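Local coordinates for Lpg2148(MvcA) (Legionella pneumophila subsp. pneumophila str. Philadelphia 1, PDB 6K11), which probably acts as a deamidase-type enzyme that removes ubiquitin from UBE2N and so regulates that conjugating enzyme, at residues Lys205-Asp208 and Phe209-Glu213; Val136-Asn140 and Glu141-Pro145; Thr147-Lys150 and Asn151-Tyr154. All blocks are in the same frame, centred on the assembly; numbering follows the deposited sequence.

Contact 1. Residues Lys205-Asp208 and Phe209-Glu213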
loop_
_atom_site.group_PDB
_atom_site.type_symbol
_atom_site.label_atom_id
_atom_site.label_comp_id
_atom_site.label_asym_id
_atom_site.label_seq_id
_atom_site.Cartn_x
_atom_site.Cartn_y
_atom_site.Cartn_z
ATOM N N LYS A 205 -20.629 -16.887 -32.577
ATOM C CA LYS A 205 -21.375 -17.963 -31.939
ATOM C C LYS A 205 -22.403 -17.376 -30.968
ATOM O O LYS A 205 -22.205 -16.275 -30.441
ATOM C CB LYS A 205 -20.444 -18.906 -31.165
ATOM C CG LYS A 205 -19.199 -19.340 -31.927
ATOM C CD LYS A 205 -18.474 -20.491 -31.222
ATOM C CE LYS A 205 -18.313 -20.240 -29.730
ATOM N NZ LYS A 205 -18.183 -21.526 -28.971
ATOM N N PRO A 206 -23.516 -18.074 -30.711
ATOM C CA PRO A 206 -24.469 -17.568 -29.701
ATOM C C PRO A 206 -23.834 -17.339 -28.333
ATOM O O PRO A 206 -24.210 -16.388 -27.640
ATOM C CB PRO A 206 -25.545 -18.662 -29.660
ATOM C CG PRO A 206 -25.500 -19.270 -31.057
ATOM C CD PRO A 206 -24.041 -19.253 -31.436
ATOM N N GLU A 207 -22.887 -18.189 -27.921
ATOM C CA GLU A 207 -22.143 -17.938 -26.685
ATOM C C GLU A 207 -21.388 -16.611 -26.743
ATOM O O GLU A 207 -21.364 -15.861 -25.753
ATOM C CB GLU A 207 -21.192 -19.107 -26.427
ATOM C CG GLU A 207 -20.194 -18.932 -25.304
ATOM C CD GLU A 207 -19.292 -20.156 -25.167
ATOM O OE1 GLU A 207 -18.291 -20.246 -25.909
ATOM O OE2 GLU A 207 -19.602 -21.042 -24.335
ATOM N N ASP A 208 -20.765 -16.306 -27.892
ATOM C CA ASP A 208 -20.120 -15.007 -28.109
ATOM C C ASP A 208 -21.076 -13.850 -27.850
ATOM O O ASP A 208 -20.685 -12.826 -27.269
ATOM C CB ASP A 208 -19.603 -14.878 -29.547
ATOM C CG ASP A 208 -18.412 -15.779 -29.857
ATOM O OD1 ASP A 208 -17.809 -16.358 -28.926
ATOM O OD2 ASP A 208 -18.084 -15.892 -31.065
ATOM N N PHE A 209 -22.315 -13.966 -28.342
ATOM C CA PHE A 209 -23.300 -12.902 -28.164
ATOM C C PHE A 209 -23.757 -12.795 -26.715
ATOM O O PHE A 209 -24.071 -11.694 -26.250
ATOM C CB PHE A 209 -24.517 -13.132 -29.072
ATOM C CG PHE A 209 -24.302 -12.687 -30.491
ATOM C CD1 PHE A 209 -24.389 -11.340 -30.830
ATOM C CD2 PHE A 209 -23.995 -13.610 -31.486
ATOM C CE1 PHE A 209 -24.178 -10.916 -32.133
ATOM C CE2 PHE A 209 -23.783 -13.195 -32.799
ATOM C CZ PHE A 209 -23.878 -11.848 -33.122
ATOM N N ALA A 210 -23.840 -13.922 -26.005
ATOM C CA ALA A 210 -24.210 -13.883 -24.594
ATOM C C ALA A 210 -23.128 -13.191 -23.772
ATOM O O ALA A 210 -23.416 -12.280 -22.987
ATOM C CB ALA A 210 -24.476 -15.300 -24.077
ATOM N N ILE A 211 -21.867 -13.590 -23.961
ATOM C CA ILE A 211 -20.774 -12.954 -23.235
ATOM C C ILE A 211 -20.714 -11.475 -23.583
ATOM O O ILE A 211 -20.606 -10.619 -22.703
ATOM C CB ILE A 211 -19.440 -13.665 -23.534
ATOM C CG1 ILE A 211 -19.417 -15.045 -22.881
ATOM C CG2 ILE A 211 -18.253 -12.844 -23.060
ATOM C CD1 ILE A 211 -18.444 -16.005 -23.549
ATOM N N SER A 212 -20.810 -11.150 -24.878
ATOM C CA SER A 212 -20.769 -9.747 -25.281
ATOM C C SER A 212 -21.928 -8.945 -24.685
ATOM O O SER A 212 -21.763 -7.755 -24.374
ATOM C CB SER A 212 -20.777 -9.631 -26.804
ATOM O OG SER A 212 -20.667 -8.265 -27.173
ATOM N N GLU A 213 -23.094 -9.569 -24.508
ATOM C CA GLU A 213 -24.200 -8.860 -23.869
ATOM C C GLU A 213 -23.912 -8.596 -22.389
ATOM O O GLU A 213 -24.222 -7.514 -21.877
ATOM C CB GLU A 213 -25.505 -9.637 -24.034
ATOM C CG GLU A 213 -26.722 -8.737 -23.843
ATOM C CD GLU A 213 -28.048 -9.483 -23.782
ATOM O OE1 GLU A 213 -29.020 -8.888 -23.254
ATOM O OE2 GLU A 213 -28.129 -10.643 -24.249
#
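The backbone carbonyls of Lys-205 to Asp-208 meet the N-H groups of Phe-209 to Ser-212 four residues on, building the first turns of helix 206-220. Phe-209 N donates to Lys-205 O (3.1 Å) and Ala-210 N to Pro-206 O (3.0 Å); the straightest bond runs from Ile-211 N to Glu-207 O (2.9 Å, N-H...O 175°), and Ser-212 N follows onto Asp-208 O. Among apolar contacts, Glu-207 and Ile-211 lie alongside each other and point the same way, CG of Glu-207 3.8 Å from CD1 of Ile-211, and both reach Tyr-192. The Phe-209 ring swings back along the helix, CG beside its own backbone N (chi1 -81°), which brings CD2 of Phe-209 within 3.4 Å of Lys-205 O. Lys-205 NZ forms a weak salt bridge with Glu-207 OE1 (3.3 Å), while Glu-207 OE2 accepts from Gly-187 N. OD2 of the buried Asp-208 is met from above the carboxylate plane by Lys-205 N (3.1 Å) and also bonded by Glu-204 N. With Lys-205 as N-cap, Pro-206 opening the helix and Asp-208 at N3 reaching back, this is the N3-to-N-cap half of a capping box.

Contact 2. Residues Val136-Asn140 and Glu141-Pro145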
loop_
_atom_site.group_PDB
_atom_site.type_symbol
_atom_site.label_atom_id
_atom_site.label_comp_id
_atom_site.label_asym_id
_atom_site.label_seq_id
_atom_site.Cartn_x
_atom_site.Cartn_y
_atom_site.Cartn_z
ATOM N N VAL A 136 -17.485 -15.957 -14.554
ATOM C CA VAL A 136 -17.581 -17.305 -13.996
ATOM C C VAL A 136 -19.042 -17.722 -13.998
ATOM O O VAL A 136 -19.881 -17.069 -13.366
ATOM C CB VAL A 136 -17.004 -17.399 -12.574
ATOM C CG1 VAL A 136 -17.227 -18.800 -12.003
ATOM C CG2 VAL A 136 -15.509 -17.010 -12.546
ATOM N N LYS A 137 -19.339 -18.821 -14.683
ATOM C CA LYS A 137 -20.664 -19.421 -14.654
ATOM C C LYS A 137 -20.708 -20.447 -13.527
ATOM O O LYS A 137 -19.870 -21.353 -13.477
ATOM C CB LYS A 137 -20.980 -20.075 -15.997
ATOM C CG LYS A 137 -22.355 -20.629 -16.095
ATOM C CD LYS A 137 -22.574 -21.199 -17.483
ATOM C CE LYS A 137 -23.527 -22.375 -17.443
ATOM N NZ LYS A 137 -23.770 -22.899 -18.815
ATOM N N THR A 138 -21.666 -20.295 -12.619
ATOM C CA THR A 138 -21.768 -21.193 -11.478
ATOM C C THR A 138 -23.224 -21.407 -11.095
ATOM O O THR A 138 -24.036 -20.476 -11.124
ATOM C CB THR A 138 -20.995 -20.664 -10.261
ATOM O OG1 THR A 138 -21.278 -21.490 -9.120
ATOM C CG2 THR A 138 -21.378 -19.215 -9.963
ATOM N N LYS A 139 -23.545 -22.647 -10.742
ATOM C CA LYS A 139 -24.858 -22.953 -10.204
ATOM C C LYS A 139 -25.061 -22.227 -8.880
ATOM O O LYS A 139 -24.115 -21.989 -8.123
ATOM C CB LYS A 139 -25.012 -24.462 -10.003
ATOM C CG LYS A 139 -25.178 -25.249 -11.306
ATOM C CD LYS A 139 -25.684 -26.668 -11.044
ATOM C CE LYS A 139 -26.015 -27.406 -12.347
ATOM N NZ LYS A 139 -26.855 -26.603 -13.291
ATOM N N ASN A 140 -26.317 -21.863 -8.613
ATOM C CA ASN A 140 -26.644 -21.204 -7.356
ATOM C C ASN A 140 -26.215 -22.042 -6.159
ATOM O O ASN A 140 -25.745 -21.497 -5.154
ATOM C CB ASN A 140 -28.144 -20.914 -7.302
ATOM C CG ASN A 140 -28.487 -19.814 -6.331
ATOM O OD1 ASN A 140 -27.996 -19.788 -5.202
ATOM N ND2 ASN A 140 -29.327 -18.882 -6.768
ATOM N N GLU A 141 -26.329 -23.369 -6.265
ATOM C CA GLU A 141 -26.015 -24.246 -5.139
ATOM C C GLU A 141 -24.571 -24.101 -4.668
ATOM O O GLU A 141 -24.291 -24.300 -3.479
ATOM C CB GLU A 141 -26.310 -25.691 -5.536
ATOM C CG GLU A 141 -27.557 -25.807 -6.408
ATOM C CD GLU A 141 -27.547 -27.043 -7.290
ATOM O OE1 GLU A 141 -27.989 -26.946 -8.462
ATOM O OE2 GLU A 141 -27.109 -28.109 -6.812
ATOM N N ASN A 142 -23.645 -23.753 -5.566
ATOM C CA ASN A 142 -22.220 -23.730 -5.248
ATOM C C ASN A 142 -21.646 -22.323 -5.132
ATOM O O ASN A 142 -20.419 -22.168 -5.146
ATOM C CB ASN A 142 -21.435 -24.511 -6.300
ATOM C CG ASN A 142 -21.983 -25.900 -6.515
ATOM O OD1 ASN A 142 -22.199 -26.329 -7.651
ATOM N ND2 ASN A 142 -22.224 -26.613 -5.421
ATOM N N PHE A 143 -22.488 -21.296 -5.018
ATOM C CA PHE A 143 -22.031 -19.911 -4.977
ATOM C C PHE A 143 -22.205 -19.380 -3.562
ATOM O O PHE A 143 -23.333 -19.230 -3.081
ATOM C CB PHE A 143 -22.782 -19.038 -5.981
ATOM C CG PHE A 143 -22.348 -17.595 -5.965
ATOM C CD1 PHE A 143 -21.125 -17.219 -6.505
ATOM C CD2 PHE A 143 -23.153 -16.620 -5.395
ATOM C CE1 PHE A 143 -20.711 -15.896 -6.488
ATOM C CE2 PHE A 143 -22.748 -15.290 -5.372
ATOM C CZ PHE A 143 -21.526 -14.925 -5.918
ATOM N N ASN A 144 -21.088 -19.102 -2.906
ATOM C CA ASN A 144 -21.071 -18.446 -1.600
ATOM C C ASN A 144 -20.379 -17.105 -1.765
ATOM O O ASN A 144 -19.147 -17.066 -1.950
ATOM C CB ASN A 144 -20.345 -19.311 -0.572
ATOM C CG ASN A 144 -20.434 -18.755 0.832
ATOM O OD1 ASN A 144 -20.818 -17.602 1.043
ATOM N ND2 ASN A 144 -20.071 -19.575 1.809
ATOM N N PRO A 145 -21.112 -15.989 -1.716
ATOM C CA PRO A 145 -20.474 -14.678 -1.938
ATOM C C PRO A 145 -19.422 -14.327 -0.903
ATOM O O PRO A 145 -18.576 -13.468 -1.173
ATOM C CB PRO A 145 -21.653 -13.698 -1.888
ATOM C CG PRO A 145 -22.742 -14.437 -1.157
ATOM C CD PRO A 145 -22.563 -15.879 -1.497
HETATM O O HOH W 1 -21.564 -24.931 -10.217
#
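Thr-138 and Phe-143 cross at roughly a right angle, the methyl CG2 of Thr-138 lying 4.0 Å from ring atom CD1 of Phe-143. CB of Phe-143 faces the 136-140 side, but with CG anti to the backbone N (chi1 180°) the ring is carried onward and away, and it is CD1 that meets the methyl. The amide N of Pro-145 lies over one ring face, near the rim, and Leu-156 also meets the phenylalanine. Thr-138 turns its two branches to different tasks. At chi1 172° OG1 is placed beside its own carbonyl carbon, where OG1 of Thr-138 donates to Lys-139 O at 3.0 Å, while CG2 is left for the ring. The same Lys-139 O accepts from Asn-142 N at 3.1 Å, and the two donors arrive from opposite faces of the carbonyl plane, so that this oxygen is gripped from both sides. The second turn bond, 3.3 Å, joins Phe-143 N to Asn-140 O, its donor again well above the carbonyl plane (64°). These are two successive beta turns sharing residues, the first of 3-10 (type III) shape at Asn-140 and Glu-141, the second close to type I, by which the chain leaves strand 134-137 of the insertion domain. Lys-139 and Glu-141 run side by side in the same direction. Carboxylate atom OE1 of Glu-141 rests 3.5 Å from the methylene CD of Lys-139, but the lysine chain bends at its last torsion and NZ of Lys-139 stays 5.0 Å from OE1 of Glu-141, too far for a salt bridge, though the opposite charges probably attract weakly. Asn-142 directs OD1 back over the turn, where a water donates to Asn-142 OD1 at 3.0 Å and accepts from Lys-139 N. Asn-140 points away from this group; its backbone N is held by Glu-157 OE1, and its ND2 bonds weakly to Asn-158.

Contact 3. Residues Thr147-Lys150 and Asn151-Tyr154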
loop_
_atom_site.group_PDB
_atom_site.type_symbol
_atom_site.label_atom_id
_atom_site.label_comp_id
_atom_site.label_asym_id
_atom_site.label_seq_id
_atom_site.Cartn_x
_atom_site.Cartn_y
_atom_site.Cartn_z
ATOM N N THR A 147 -17.087 -16.424 0.172
ATOM C CA THR A 147 -15.867 -17.163 -0.129
ATOM C C THR A 147 -15.426 -17.073 -1.584
ATOM O O THR A 147 -14.261 -17.367 -1.874
ATOM C CB THR A 147 -16.033 -18.649 0.238
ATOM O OG1 THR A 147 -17.194 -19.177 -0.413
ATOM C CG2 THR A 147 -16.191 -18.815 1.745
ATOM N N ALA A 148 -16.312 -16.680 -2.495
ATOM C CA ALA A 148 -15.975 -16.661 -3.913
ATOM C C ALA A 148 -14.806 -15.720 -4.179
ATOM O O ALA A 148 -14.591 -14.738 -3.460
ATOM C CB ALA A 148 -17.197 -16.240 -4.738
ATOM N N VAL A 149 -14.035 -16.031 -5.224
ATOM C CA VAL A 149 -12.892 -15.192 -5.567
ATOM C C VAL A 149 -13.375 -13.807 -5.970
ATOM O O VAL A 149 -14.367 -13.651 -6.694
ATOM C CB VAL A 149 -12.051 -15.833 -6.685
ATOM C CG1 VAL A 149 -10.871 -14.924 -7.065
ATOM C CG2 VAL A 149 -11.549 -17.198 -6.249
ATOM N N LYS A 150 -12.667 -12.791 -5.498
ATOM C CA LYS A 150 -13.069 -11.411 -5.700
ATOM C C LYS A 150 -12.604 -10.887 -7.064
ATOM O O LYS A 150 -11.695 -11.431 -7.701
ATOM C CB LYS A 150 -12.514 -10.546 -4.561
ATOM C CG LYS A 150 -13.008 -10.980 -3.174
ATOM C CD LYS A 150 -12.411 -10.107 -2.062
ATOM C CE LYS A 150 -11.881 -10.965 -0.916
ATOM N NZ LYS A 150 -12.293 -10.420 0.401
ATOM N N ASN A 151 -13.256 -9.805 -7.508
ATOM C CA ASN A 151 -12.958 -9.117 -8.774
ATOM C C ASN A 151 -13.244 -10.010 -9.982
ATOM O O ASN A 151 -12.446 -10.104 -10.922
ATOM C CB ASN A 151 -11.529 -8.570 -8.822
ATOM C CG ASN A 151 -11.395 -7.392 -9.792
ATOM O OD1 ASN A 151 -12.378 -6.696 -10.083
ATOM N ND2 ASN A 151 -10.181 -7.162 -10.293
ATOM N N LYS A 152 -14.413 -10.649 -9.957
ATOM C CA LYS A 152 -14.909 -11.437 -11.074
ATOM C C LYS A 152 -16.399 -11.160 -11.241
ATOM O O LYS A 152 -17.080 -10.753 -10.292
ATOM C CB LYS A 152 -14.687 -12.944 -10.857
ATOM C CG LYS A 152 -13.217 -13.373 -10.790
ATOM C CD LYS A 152 -13.102 -14.878 -10.561
ATOM C CE LYS A 152 -11.647 -15.353 -10.656
ATOM N NZ LYS A 152 -11.518 -16.834 -10.459
ATOM N N ILE A 153 -16.896 -11.364 -12.457
ATOM C CA ILE A 153 -18.337 -11.368 -12.706
ATOM C C ILE A 153 -18.833 -12.800 -12.599
ATOM O O ILE A 153 -18.192 -13.722 -13.113
ATOM C CB ILE A 153 -18.658 -10.763 -14.081
ATOM C CG1 ILE A 153 -18.340 -9.270 -14.083
ATOM C CG2 ILE A 153 -20.127 -11.024 -14.443
ATOM C CD1 ILE A 153 -18.420 -8.628 -15.446
ATOM N N TYR A 154 -19.966 -12.992 -11.919
ATOM C CA TYR A 154 -20.537 -14.312 -11.674
ATOM C C TYR A 154 -21.922 -14.406 -12.302
ATOM O O TYR A 154 -22.791 -13.574 -12.023
ATOM C CB TYR A 154 -20.620 -14.604 -10.170
ATOM C CG TYR A 154 -19.254 -14.854 -9.561
ATOM C CD1 TYR A 154 -18.712 -16.133 -9.530
ATOM C CD2 TYR A 154 -18.491 -13.806 -9.059
ATOM C CE1 TYR A 154 -17.442 -16.372 -8.999
ATOM C CE2 TYR A 154 -17.228 -14.032 -8.524
ATOM C CZ TYR A 154 -16.712 -15.317 -8.495
ATOM O OH TYR A 154 -15.454 -15.539 -7.968
#
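Tyr-154 reaches from its strand across the curve of the loop to the backbone of Val-149, donating its hydroxyl to the carbonyl. The bond is short, Tyr-154 OH to Val-149 O 2.5 Å, and well aimed: the hydroxyl lies in the carbonyl plane on a lone pair, and the oxygen in turn sits at the ring edge, in the ring plane, the direction a phenol O-H prefers, which favours this ring setting. With CG anti to its carbonyl carbon (chi1 -72°), the tyrosine directs its ring toward the loop. Ala-148 supports the far end of that ring obliquely, Ala-148 CB 3.9 Å from Tyr-154 CZ. Between loop and strand the backbone makes a G1 beta bulge: Asn-151 and Lys-152 together sit opposite the single residue Ile-163 of strand 160-163, and Asn-151 takes up the left-handed helical conformation (phi 65°) usual for the first residue of such a bulge. Its amide turns off toward Asp-130, whose O takes ND2. Lys-152, by contrast, turns toward the loop. Fully extended beyond CG, it passes obliquely across Val-149, with Lys-152 CE 3.7 Å from Val-149 CG1, so its methylenes pack on the valine while the ammonium group goes on to a salt bridge with Glu-191. The valine presents CG1 to the lysine by holding it anti to the backbone N (chi1 178°).

All three contacts lie in the range of the insertion domain, on the same side of the chain's centre, and follow in series, none nested or crossing. Contact 2 comes first, bending the chain as it leaves strand 134-137. Contact 3 ends the same connection, turning it into strand 152-155, which lies parallel to 134-137. The two contacts therefore touch: Val-136 N lies 2.8 Å from Ile-153 O, a probable hydrogen bond between the strands, and the Phe-143 ring packs on Tyr-154. Contact 1 comes much later, at the start of helix 206-220, its centre about 20 Å from that of contact 2; it touches neither, but through Tyr-192 meets 192-193, one of the two edge strands of the mixed sheet that also holds 134-137 and 152-155.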